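PDB 4XVH: carbohydrate esterase family 2 (CE2) from Chaetomium olivicolor, which probably removes acetyl groups from xylan or related plant polysaccharides, through an SGNH-type esterase domain joined to a jelly-roll carbohydrate-binding domain. Local coordinates for residues N150-D155 / A322-L327; D206-N211 / Q240-H245. All coordinates share one frame; numbering follows the deposited sequence.

Contact 1: residues N150-D155 / A322-L327; sequences NALGAD and AIAAAL
Leu152 meets the helix 309-327 with both arms of its isopropyl fork, one for each of two successive residues, and so illustrates how a single branched side chain can pack against two neighbours on a helix. Its CD1 carries most of the approach: it lies 3.6 Å from CG2 of Ile323 and 3.8 Å from the CB of that same residue, touching the branch point where the isoleucine leaves its helix. The other arm, CD2, comes to 3.9 Å from the CB methyl of Ala324. Along their lengths Leu152 and Ile323 cross obliquely, so the leucine fork meets the isoleucine mainly at its CB and CG2 flank, with the CD1 end of Ile323 farther off at 4.2 Å from Leu152 CD1. Because chi2 of Leu152 is 172°, CD1 is the arm extended farthest from its own main chain, and CD2 branches off to reach the alanine. Ile323 answers with CG2, which its chi1 of -65° sets opposite the backbone N, while CG1 carries CD1 to the edge of the contact.

The backbone behind Leu152 is fixed by a Schellman motif. Gly153, with a positive phi of 66°, closes helix 144-151 and sends its N to the O of Asn150 at 3.1 Å, while Leu152 O accepts a hydrogen bond from Arg110. The chain then enters strand 155-160, an edge of the parallel sheet. Beneath the apolar contact, Leu152 and Ile323 both rest on Ile112 of strand 111-116, and Ile323 also packs on Phe252 of strand 250-254.

Contact 2: residues D206-N211 / Q240-H245; sequences DAVVIN and QDIQKH
Ile242 reaches out from helix 228-243 to Val208 and Ile210 of strand 207-211, a small example of how one long aliphatic side chain can link a helix to a sheet. Its CB points at the strand, whose nearest atom, CG1 of Val208, is 5.3 Å from CB of Ile242. From there the side chain divides. CG2, the short branch, comes only to the fringe of van der Waals range, 4.3 Å from CG2 of Val208. CG1 touches nothing on the strand itself and serves as the spacer that bears the tip. With chi2 at 173° this branch is fully extended, and it delivers CD1 to the two strand residues at once, 4.2 Å from Val208 CG1 and 4.1 Å from Ile210 CD1. Both meetings are tip to tip. The two strand methyls are themselves 4.2 Å apart, Val208 CG1 from Ile210 CD1, which makes the three a nearly equilateral triangle with the isoleucine tip at its apex.

Val208 and Ile210 can share one partner because they alternate along an extended strand and so face the same side of the sheet. The distances are loose ones for methyl groups, and the contact is wholly apolar. Asp241 forms a salt bridge with Lys237 and a long one with Lys244. Neighbouring strands complete the surroundings of Ile242: it leans on Phe251 of strand 250-254 and on Ile115 of strand 111-116, with Tyr185 from a loop beside it. Strand 207-211, helix 228-243 and strand 250-254 form a beta-alpha-beta crossover of the alpha/beta sandwich, with Ile242 at its helix-to-sheet interface.

How the contacts relate
Followed from the N terminus, the chain leaves its antiparallel beta domain and enters the parallel sheet before reaching residues 150-155, where contact 1 opens. It closes only 167 residues later, on the last helix. Contact 2 opens and closes within that long loop, joining 206-211 to 240-245 across a gap of 29 residues, so it is nested and does not cross. The two lie on opposite faces of the same sheet, their centres 15 Å apart, yet they meet through strand 207-211: Ile323 CD1 packs 4.0 Å from Val209 CG2. Contact 2 ties helix 228-243 to one face; contact 1 ties the 150-155 turn to the C-terminal helix on the other.

Contact 1: residues N150-D155 / A322-L327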
loop_
_atom_site.group_PDB
_atom_site.type_symbol
_atom_site.label_atom_id
_atom_site.label_comp_id
_atom_site.label_asym_id
_atom_site.label_seq_id
_atom_site.Cartn_x
_atom_site.Cartn_y
_atom_site.Cartn_z
ATOM N N ASN A 150 -2.626 1.340 11.480
ATOM C CA ASN A 150 -3.573 2.071 12.326
ATOM C C ASN A 150 -3.682 1.472 13.740
ATOM O O ASN A 150 -3.696 2.192 14.729
ATOM C CB ASN A 150 -4.974 2.070 11.721
ATOM C CG ASN A 150 -5.089 2.891 10.415
ATOM O OD1 ASN A 150 -4.214 3.702 10.049
ATOM N ND2 ASN A 150 -6.206 2.685 9.718
ATOM N N ALA A 151 -3.829 0.150 13.833
ATOM C CA ALA A 151 -3.975 -0.502 15.146
ATOM C C ALA A 151 -2.716 -0.289 16.016
ATOM O O ALA A 151 -2.783 -0.257 17.247
ATOM C CB ALA A 151 -4.250 -2.025 14.960
ATOM N N LEU A 152 -1.567 -0.163 15.362
ATOM C CA LEU A 152 -0.301 0.007 16.098
ATOM C C LEU A 152 0.025 1.491 16.305
ATOM O O LEU A 152 1.060 1.827 16.868
ATOM C CB LEU A 152 0.840 -0.663 15.338
ATOM C CG LEU A 152 0.619 -2.182 15.179
ATOM C CD1 LEU A 152 1.669 -2.738 14.261
ATOM C CD2 LEU A 152 0.658 -2.840 16.560
ATOM N N GLY A 153 -0.850 2.371 15.845
ATOM C CA GLY A 153 -0.595 3.787 15.994
ATOM C C GLY A 153 0.624 4.221 15.170
ATOM O O GLY A 153 1.295 5.189 15.540
ATOM N N ALA A 154 0.903 3.524 14.064
ATOM C CA ALA A 154 2.096 3.827 13.273
ATOM C C ALA A 154 1.808 4.595 11.982
ATOM O O ALA A 154 0.799 4.355 11.330
ATOM C CB ALA A 154 2.844 2.546 12.916
ATOM N N ASP A 155 2.723 5.497 11.613
ATOM C CA ASP A 155 2.729 6.049 10.258
ATOM C C ASP A 155 3.108 4.915 9.310
ATOM O O ASP A 155 3.728 3.914 9.717
ATOM C CB ASP A 155 3.730 7.221 10.127
ATOM C CG ASP A 155 3.065 8.576 10.323
ATOM O OD1 ASP A 155 1.830 8.670 10.167
ATOM O OD2 ASP A 155 3.761 9.547 10.651
ATOM N N ALA A 322 1.171 -9.682 15.075
ATOM C CA ALA A 322 2.467 -10.283 14.749
ATOM C C ALA A 322 3.590 -9.243 14.817
ATOM O O ALA A 322 4.689 -9.549 15.255
ATOM C CB ALA A 322 2.415 -10.905 13.380
ATOM N N ILE A 323 3.325 -8.035 14.325
ATOM C CA ILE A 323 4.307 -6.969 14.367
ATOM C C ILE A 323 4.510 -6.586 15.824
ATOM O O ILE A 323 5.667 -6.452 16.299
ATOM C CB ILE A 323 3.853 -5.735 13.537
ATOM C CG1 ILE A 323 3.768 -6.106 12.041
ATOM C CG2 ILE A 323 4.775 -4.555 13.804
ATOM C CD1 ILE A 323 3.218 -4.988 11.115
ATOM N N ALA A 324 3.392 -6.424 16.537
ATOM C CA ALA A 324 3.454 -6.042 17.953
ATOM C C ALA A 324 4.290 -7.052 18.724
ATOM O O ALA A 324 5.121 -6.662 19.563
ATOM C CB ALA A 324 2.024 -5.922 18.597
ATOM N N ALA A 325 4.054 -8.342 18.472
ATOM C CA ALA A 325 4.760 -9.393 19.226
ATOM C C ALA A 325 6.251 -9.315 18.944
ATOM O O ALA A 325 7.091 -9.422 19.847
ATOM C CB ALA A 325 4.238 -10.764 18.852
ATOM N N ALA A 326 6.576 -9.145 17.665
ATOM C CA ALA A 326 7.967 -9.083 17.243
ATOM C C ALA A 326 8.687 -7.874 17.827
ATOM O O ALA A 326 9.871 -7.959 18.161
ATOM C CB ALA A 326 8.064 -9.056 15.705
ATOM N N LEU A 327 7.979 -6.748 17.936
ATOM C CA LEU A 327 8.629 -5.471 18.285
ATOM C C LEU A 327 8.492 -5.113 19.766
ATOM O O LEU A 327 9.075 -4.135 20.221
ATOM C CB LEU A 327 8.056 -4.339 17.438
ATOM C CG LEU A 327 8.650 -4.240 16.018
ATOM C CD1 LEU A 327 8.445 -5.496 15.245
ATOM C CD2 LEU A 327 7.981 -3.194 15.274
#

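Contact 2: residues D206-N211 / Q240-H245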
loop_
_atom_site.group_PDB
_atom_site.type_symbol
_atom_site.label_atom_id
_atom_site.label_comp_id
_atom_site.label_asym_id
_atom_site.label_seq_id
_atom_site.Cartn_x
_atom_site.Cartn_y
_atom_site.Cartn_z
ATOM N N ASP A 206 10.290 0.717 11.443
ATOM C CA ASP A 206 10.482 -0.299 12.458
ATOM C C ASP A 206 10.151 -1.667 11.900
ATOM O O ASP A 206 10.716 -2.694 12.320
ATOM C CB ASP A 206 9.590 -0.034 13.658
ATOM C CG ASP A 206 9.791 1.332 14.226
ATOM O OD1 ASP A 206 10.630 1.461 15.135
ATOM O OD2 ASP A 206 9.099 2.272 13.788
ATOM N N ALA A 207 9.216 -1.663 10.957
ATOM C CA ALA A 207 8.723 -2.891 10.371
ATOM C C ALA A 207 8.551 -2.696 8.879
ATOM O O ALA A 207 8.120 -1.627 8.437
ATOM C CB ALA A 207 7.388 -3.290 11.003
ATOM N N VAL A 208 8.863 -3.748 8.124
ATOM C CA VAL A 208 8.683 -3.781 6.688
ATOM C C VAL A 208 7.887 -5.023 6.346
ATOM O O VAL A 208 8.305 -6.157 6.666
ATOM C CB VAL A 208 10.010 -3.804 5.941
ATOM C CG1 VAL A 208 9.785 -4.053 4.421
ATOM C CG2 VAL A 208 10.768 -2.487 6.182
ATOM N N VAL A 209 6.734 -4.781 5.725
ATOM C CA VAL A 209 5.773 -5.818 5.372
ATOM C C VAL A 209 5.866 -6.099 3.879
ATOM O O VAL A 209 5.817 -5.166 3.064
ATOM C CB VAL A 209 4.331 -5.407 5.716
ATOM C CG1 VAL A 209 3.360 -6.527 5.281
ATOM C CG2 VAL A 209 4.208 -5.104 7.232
ATOM N N ILE A 210 6.074 -7.357 3.516
ATOM C CA ILE A 210 6.175 -7.672 2.094
ATOM C C ILE A 210 5.171 -8.745 1.729
ATOM O O ILE A 210 5.203 -9.823 2.306
ATOM C CB ILE A 210 7.584 -8.147 1.711
ATOM C CG1 ILE A 210 8.611 -7.055 2.056
ATOM C CG2 ILE A 210 7.611 -8.535 0.217
ATOM C CD1 ILE A 210 10.035 -7.510 1.996
ATOM N N ASN A 211 4.319 -8.450 0.744
ATOM C CA ASN A 211 3.318 -9.394 0.270
ATOM C C ASN A 211 3.383 -9.518 -1.257
ATOM O O ASN A 211 2.716 -8.779 -1.991
ATOM C CB ASN A 211 1.937 -8.926 0.729
ATOM C CG ASN A 211 0.813 -9.883 0.347
ATOM O OD1 ASN A 211 0.944 -10.738 -0.532
ATOM N ND2 ASN A 211 -0.327 -9.697 0.993
ATOM N N GLN A 240 17.499 -8.292 1.936
ATOM C CA GLN A 240 18.858 -7.847 2.169
ATOM C C GLN A 240 19.056 -6.458 1.553
ATOM O O GLN A 240 19.684 -5.588 2.165
ATOM C CB GLN A 240 19.853 -8.860 1.608
ATOM C CG GLN A 240 19.924 -10.129 2.446
ATOM C CD GLN A 240 20.707 -11.246 1.784
ATOM O OE1 GLN A 240 20.935 -11.233 0.579
ATOM N NE2 GLN A 240 21.128 -12.216 2.575
ATOM N N ASP A 241 18.496 -6.232 0.361
ATOM C CA ASP A 241 18.614 -4.920 -0.284
ATOM C C ASP A 241 17.926 -3.820 0.556
ATOM O O ASP A 241 18.463 -2.708 0.689
ATOM C CB ASP A 241 18.029 -4.946 -1.697
ATOM C CG ASP A 241 18.892 -5.731 -2.677
ATOM O OD1 ASP A 241 20.074 -6.005 -2.374
ATOM O OD2 ASP A 241 18.382 -6.072 -3.752
ATOM N N ILE A 242 16.770 -4.124 1.146
ATOM C CA ILE A 242 16.099 -3.126 1.988
ATOM C C ILE A 242 16.905 -2.869 3.274
ATOM O O ILE A 242 16.957 -1.741 3.789
ATOM C CB ILE A 242 14.644 -3.565 2.337
ATOM C CG1 ILE A 242 13.854 -3.763 1.041
ATOM C CG2 ILE A 242 13.943 -2.539 3.254
ATOM C CD1 ILE A 242 12.482 -4.363 1.268
ATOM N N GLN A 243 17.574 -3.914 3.753
ATOM C CA GLN A 243 18.366 -3.820 4.971
ATOM C C GLN A 243 19.604 -2.951 4.790
ATOM O O GLN A 243 20.164 -2.469 5.770
ATOM C CB GLN A 243 18.784 -5.209 5.445
ATOM C CG GLN A 243 17.649 -6.052 6.008
ATOM C CD GLN A 243 18.132 -7.450 6.340
ATOM O OE1 GLN A 243 18.860 -8.069 5.550
ATOM N NE2 GLN A 243 17.795 -7.930 7.532
ATOM N N LYS A 244 20.029 -2.749 3.548
ATOM C CA LYS A 244 21.073 -1.757 3.273
ATOM C C LYS A 244 20.647 -0.388 3.824
ATOM O O LYS A 244 21.478 0.400 4.294
ATOM C CB LYS A 244 21.357 -1.661 1.769
ATOM C CG LYS A 244 22.161 -2.832 1.217
ATOM C CD LYS A 244 22.530 -2.629 -0.267
ATOM C CE LYS A 244 23.767 -3.466 -0.677
ATOM N NZ LYS A 244 23.552 -4.402 -1.835
ATOM N N HIS A 245 19.338 -0.112 3.777
ATOM C CA HIS A 245 18.837 1.179 4.243
ATOM C C HIS A 245 18.268 1.131 5.653
ATOM O O HIS A 245 18.423 2.066 6.423
ATOM C CB HIS A 245 17.774 1.698 3.282
ATOM C CG HIS A 245 18.251 1.796 1.866
ATOM N ND1 HIS A 245 19.216 2.699 1.468
ATOM C CD2 HIS A 245 17.919 1.087 0.760
ATOM C CE1 HIS A 245 19.443 2.555 0.176
ATOM N NE2 HIS A 245 18.671 1.582 -0.279
#